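Local atomic coordinates of proteasome accessory factor B/C (PafBC) (Paenarthrobacter aurescens, PDB entry 6SJ9), a protein that probably binds DNA through winged helix-turn-helix domains and regulates transcription in the bacterial DNA damage response. Residues 183-192 and 399-407. Sequence-based numbering, arbitrary orientation.
Sequences WGLGSRFGQW and DDLLDIQWE
L185 and W406 pair across an antiparallel strand junction in which strand 404-407, from the PafC helix-turn-helix region, joins the sheet of the first WYL domain, with its Sm-type fold, alongside strand 175-188. L185 N bonds W406 O at 2.9 Å, almost straight at 172°, and W406 N returns to L185 O. On the face shared by these two residues, I404 CB lies 3.9 Å from S187 CB, and its CG2 branch, anti to the backbone N, reaches obliquely to W192 CH2 at 3.6 Å. S187 CB sits over the centre of the W192 ring, while F150 meets both W192 and W406 edge-to-face. On the other side, the bent R188 chain crosses D403 at about a right angle. D403 CB lies over one guanidinium face, 3.4 Å from R188 NH1, and OD1 stays above the plane, so the attraction is one of charge alone; R188 NH2 has its salt bridge with D237. Replacing the D403 carboxylate by the methyl of an alanine is likely to take away the negative charge over that face of R188. R188 NH1 bonds back to S187 O at 2.9 Å, approaching from above the carbonyl plane.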
loop_
_atom_site.group_PDB
_atom_site.type_symbol
_atom_site.label_atom_id
_atom_site.label_comp_id
_atom_site.label_asym_id
_atom_site.label_seq_id
_atom_site.Cartn_x
_atom_site.Cartn_y
_atom_site.Cartn_z
ATOM N N TRP A 183 12.826 17.183 17.578
ATOM C CA TRP A 183 13.020 16.073 18.517
ATOM C C TRP A 183 12.465 14.761 18.007
ATOM O O TRP A 183 12.998 13.687 18.330
ATOM C CB TRP A 183 12.365 16.346 19.853
ATOM C CG TRP A 183 12.882 17.538 20.572
ATOM C CD1 TRP A 183 13.925 18.340 20.222
ATOM C CD2 TRP A 183 12.350 18.077 21.795
ATOM N NE1 TRP A 183 14.092 19.342 21.179
ATOM C CE2 TRP A 183 13.114 19.205 22.134
ATOM C CE3 TRP A 183 11.289 17.714 22.623
ATOM C CZ2 TRP A 183 12.864 19.966 23.288
ATOM C CZ3 TRP A 183 11.040 18.485 23.762
ATOM C CH2 TRP A 183 11.834 19.586 24.080
ATOM N N GLY A 184 11.401 14.815 17.230
ATOM C CA GLY A 184 10.827 13.578 16.759
ATOM C C GLY A 184 9.709 13.797 15.771
ATOM O O GLY A 184 9.139 14.885 15.666
ATOM N N LEU A 185 9.472 12.757 14.997
ATOM C CA LEU A 185 8.315 12.614 14.151
ATOM C C LEU A 185 7.386 11.562 14.746
ATOM O O LEU A 185 7.830 10.592 15.374
ATOM C CB LEU A 185 8.725 12.200 12.752
ATOM C CG LEU A 185 9.478 13.246 11.929
ATOM C CD1 LEU A 185 10.187 12.534 10.839
ATOM C CD2 LEU A 185 8.468 14.238 11.334
ATOM N N GLY A 186 6.098 11.720 14.503
ATOM C CA GLY A 186 5.149 10.824 15.132
ATOM C C GLY A 186 3.848 10.744 14.367
ATOM O O GLY A 186 3.479 11.659 13.619
ATOM N N SER A 187 3.171 9.616 14.531
ATOM C CA SER A 187 1.912 9.352 13.857
ATOM C C SER A 187 0.865 9.072 14.915
ATOM O O SER A 187 1.066 8.211 15.767
ATOM C CB SER A 187 2.039 8.139 12.937
ATOM O OG SER A 187 0.920 8.085 12.109
ATOM N N ARG A 188 -0.180 9.864 14.941
ATOM C CA ARG A 188 -1.366 9.494 15.704
ATOM C C ARG A 188 -2.594 9.795 14.872
ATOM O O ARG A 188 -2.692 10.868 14.268
ATOM C CB ARG A 188 -1.439 10.106 17.095
ATOM C CG ARG A 188 -0.686 9.233 18.073
ATOM C CD ARG A 188 0.038 10.050 19.096
ATOM N NE ARG A 188 0.792 9.252 20.070
ATOM C CZ ARG A 188 1.755 8.364 19.789
ATOM N NH1 ARG A 188 2.111 8.096 18.520
ATOM N NH2 ARG A 188 2.387 7.753 20.797
ATOM N N PHE A 189 -3.534 8.840 14.877
ATOM C CA PHE A 189 -4.779 8.924 14.113
ATOM C C PHE A 189 -4.496 8.933 12.611
ATOM O O PHE A 189 -5.231 9.546 11.829
ATOM C CB PHE A 189 -5.560 10.178 14.513
ATOM C CG PHE A 189 -5.481 10.486 15.987
ATOM C CD1 PHE A 189 -6.024 9.627 16.930
ATOM C CD2 PHE A 189 -4.836 11.636 16.435
ATOM C CE1 PHE A 189 -5.943 9.917 18.298
ATOM C CE2 PHE A 189 -4.741 11.935 17.799
ATOM C CZ PHE A 189 -5.302 11.073 18.731
ATOM N N GLY A 190 -3.452 8.207 12.192
ATOM C CA GLY A 190 -3.030 8.181 10.807
ATOM C C GLY A 190 -2.216 9.384 10.343
ATOM O O GLY A 190 -1.598 9.309 9.277
ATOM N N GLN A 191 -2.133 10.461 11.135
ATOM C CA GLN A 191 -1.544 11.729 10.698
ATOM C C GLN A 191 -0.197 11.989 11.366
ATOM O O GLN A 191 -0.024 11.728 12.562
ATOM C CB GLN A 191 -2.506 12.887 11.023
ATOM C CG GLN A 191 -3.829 12.820 10.248
ATOM C CD GLN A 191 -3.592 12.572 8.754
ATOM O OE1 GLN A 191 -3.723 11.437 8.267
ATOM N NE2 GLN A 191 -3.227 13.632 8.022
ATOM N N TRP A 192 0.731 12.581 10.608
ATOM C CA TRP A 192 2.107 12.725 11.054
ATOM C C TRP A 192 2.373 14.113 11.636
ATOM O O TRP A 192 1.886 15.132 11.138
ATOM C CB TRP A 192 3.081 12.453 9.928
ATOM C CG TRP A 192 3.312 10.996 9.653
ATOM C CD1 TRP A 192 2.609 10.188 8.779
ATOM C CD2 TRP A 192 4.278 10.159 10.278
ATOM N NE1 TRP A 192 3.131 8.910 8.794
ATOM C CE2 TRP A 192 4.140 8.856 9.717
ATOM C CE3 TRP A 192 5.239 10.368 11.270
ATOM C CZ2 TRP A 192 4.934 7.773 10.113
ATOM C CZ3 TRP A 192 6.041 9.281 11.665
ATOM C CH2 TRP A 192 5.876 7.994 11.076
ATOM N N ASP A 399 -7.559 3.514 10.270
ATOM C CA ASP A 399 -6.696 4.659 10.568
ATOM C C ASP A 399 -6.276 4.739 12.033
ATOM O O ASP A 399 -5.423 5.566 12.373
ATOM C CB ASP A 399 -7.380 5.984 10.173
ATOM C CG ASP A 399 -8.729 6.181 10.845
ATOM O OD1 ASP A 399 -8.765 6.317 12.087
ATOM O OD2 ASP A 399 -9.758 6.178 10.139
ATOM N N ASP A 400 -6.880 3.943 12.905
ATOM C CA ASP A 400 -6.648 4.005 14.344
ATOM C C ASP A 400 -5.938 2.752 14.845
ATOM O O ASP A 400 -6.282 2.215 15.896
ATOM C CB ASP A 400 -7.965 4.225 15.095
ATOM C CG ASP A 400 -9.092 3.263 14.652
ATOM O OD1 ASP A 400 -8.812 2.244 13.984
ATOM O OD2 ASP A 400 -10.269 3.518 15.009
ATOM N N LEU A 401 -4.995 2.224 14.068
ATOM C CA LEU A 401 -4.294 1.001 14.448
ATOM C C LEU A 401 -2.838 1.166 14.905
ATOM O O LEU A 401 -2.417 0.448 15.814
ATOM C CB LEU A 401 -4.366 0.024 13.261
ATOM C CG LEU A 401 -4.425 -1.499 13.423
ATOM C CD1 LEU A 401 -5.451 -1.903 14.468
ATOM C CD2 LEU A 401 -4.699 -2.216 12.084
ATOM N N LEU A 402 -2.033 2.059 14.296
ATOM C CA LEU A 402 -0.597 2.189 14.595
ATOM C C LEU A 402 -0.220 3.538 15.198
ATOM O O LEU A 402 -0.391 4.580 14.558
ATOM C CB LEU A 402 0.246 1.954 13.346
ATOM C CG LEU A 402 0.179 0.496 12.922
ATOM C CD1 LEU A 402 1.231 0.188 11.934
ATOM C CD2 LEU A 402 0.316 -0.374 14.135
ATOM N N ASP A 403 0.395 3.512 16.374
ATOM C CA ASP A 403 1.058 4.700 16.908
ATOM C C ASP A 403 2.551 4.539 16.673
ATOM O O ASP A 403 3.178 3.640 17.246
ATOM C CB ASP A 403 0.822 4.906 18.411
ATOM C CG ASP A 403 -0.610 5.262 18.757
ATOM O OD1 ASP A 403 -0.889 5.402 19.971
ATOM O OD2 ASP A 403 -1.452 5.379 17.835
ATOM N N ILE A 404 3.115 5.461 15.894
ATOM C CA ILE A 404 4.511 5.444 15.472
ATOM C C ILE A 404 5.233 6.667 16.046
ATOM O O ILE A 404 4.708 7.792 15.968
ATOM C CB ILE A 404 4.613 5.433 13.940
ATOM C CG1 ILE A 404 3.893 4.181 13.436
ATOM C CG2 ILE A 404 6.083 5.383 13.530
ATOM C CD1 ILE A 404 3.513 4.203 12.010
ATOM N N GLN A 405 6.409 6.423 16.656
ATOM C CA GLN A 405 7.374 7.445 17.072
ATOM C C GLN A 405 8.683 7.221 16.295
ATOM O O GLN A 405 9.224 6.105 16.263
ATOM C CB GLN A 405 7.744 7.401 18.562
ATOM C CG GLN A 405 6.672 7.801 19.536
ATOM C CD GLN A 405 5.515 6.804 19.551
ATOM O OE1 GLN A 405 4.376 7.206 19.588
ATOM N NE2 GLN A 405 5.814 5.499 19.532
ATOM N N TRP A 406 9.236 8.293 15.768
ATOM C CA TRP A 406 10.507 8.231 15.041
ATOM C C TRP A 406 11.392 9.357 15.549
ATOM O O TRP A 406 11.227 10.507 15.133
ATOM C CB TRP A 406 10.270 8.353 13.560
ATOM C CG TRP A 406 11.468 8.132 12.713
ATOM C CD1 TRP A 406 12.773 8.509 12.968
ATOM C CD2 TRP A 406 11.478 7.501 11.427
ATOM N NE1 TRP A 406 13.582 8.137 11.920
ATOM C CE2 TRP A 406 12.822 7.542 10.950
ATOM C CE3 TRP A 406 10.495 6.893 10.640
ATOM C CZ2 TRP A 406 13.199 6.989 9.734
ATOM C CZ3 TRP A 406 10.875 6.354 9.393
ATOM C CH2 TRP A 406 12.216 6.389 8.974
ATOM N N GLU A 407 12.314 9.022 16.452
ATOM C CA GLU A 407 13.340 9.949 16.941
ATOM C C GLU A 407 14.649 9.738 16.183
ATOM O O GLU A 407 14.735 8.907 15.277
ATOM C CB GLU A 407 13.569 9.731 18.427
ATOM C CG GLU A 407 12.360 9.860 19.268
ATOM C CD GLU A 407 12.640 9.516 20.737
ATOM O OE1 GLU A 407 13.802 9.552 21.208
ATOM O OE2 GLU A 407 11.669 9.262 21.434
#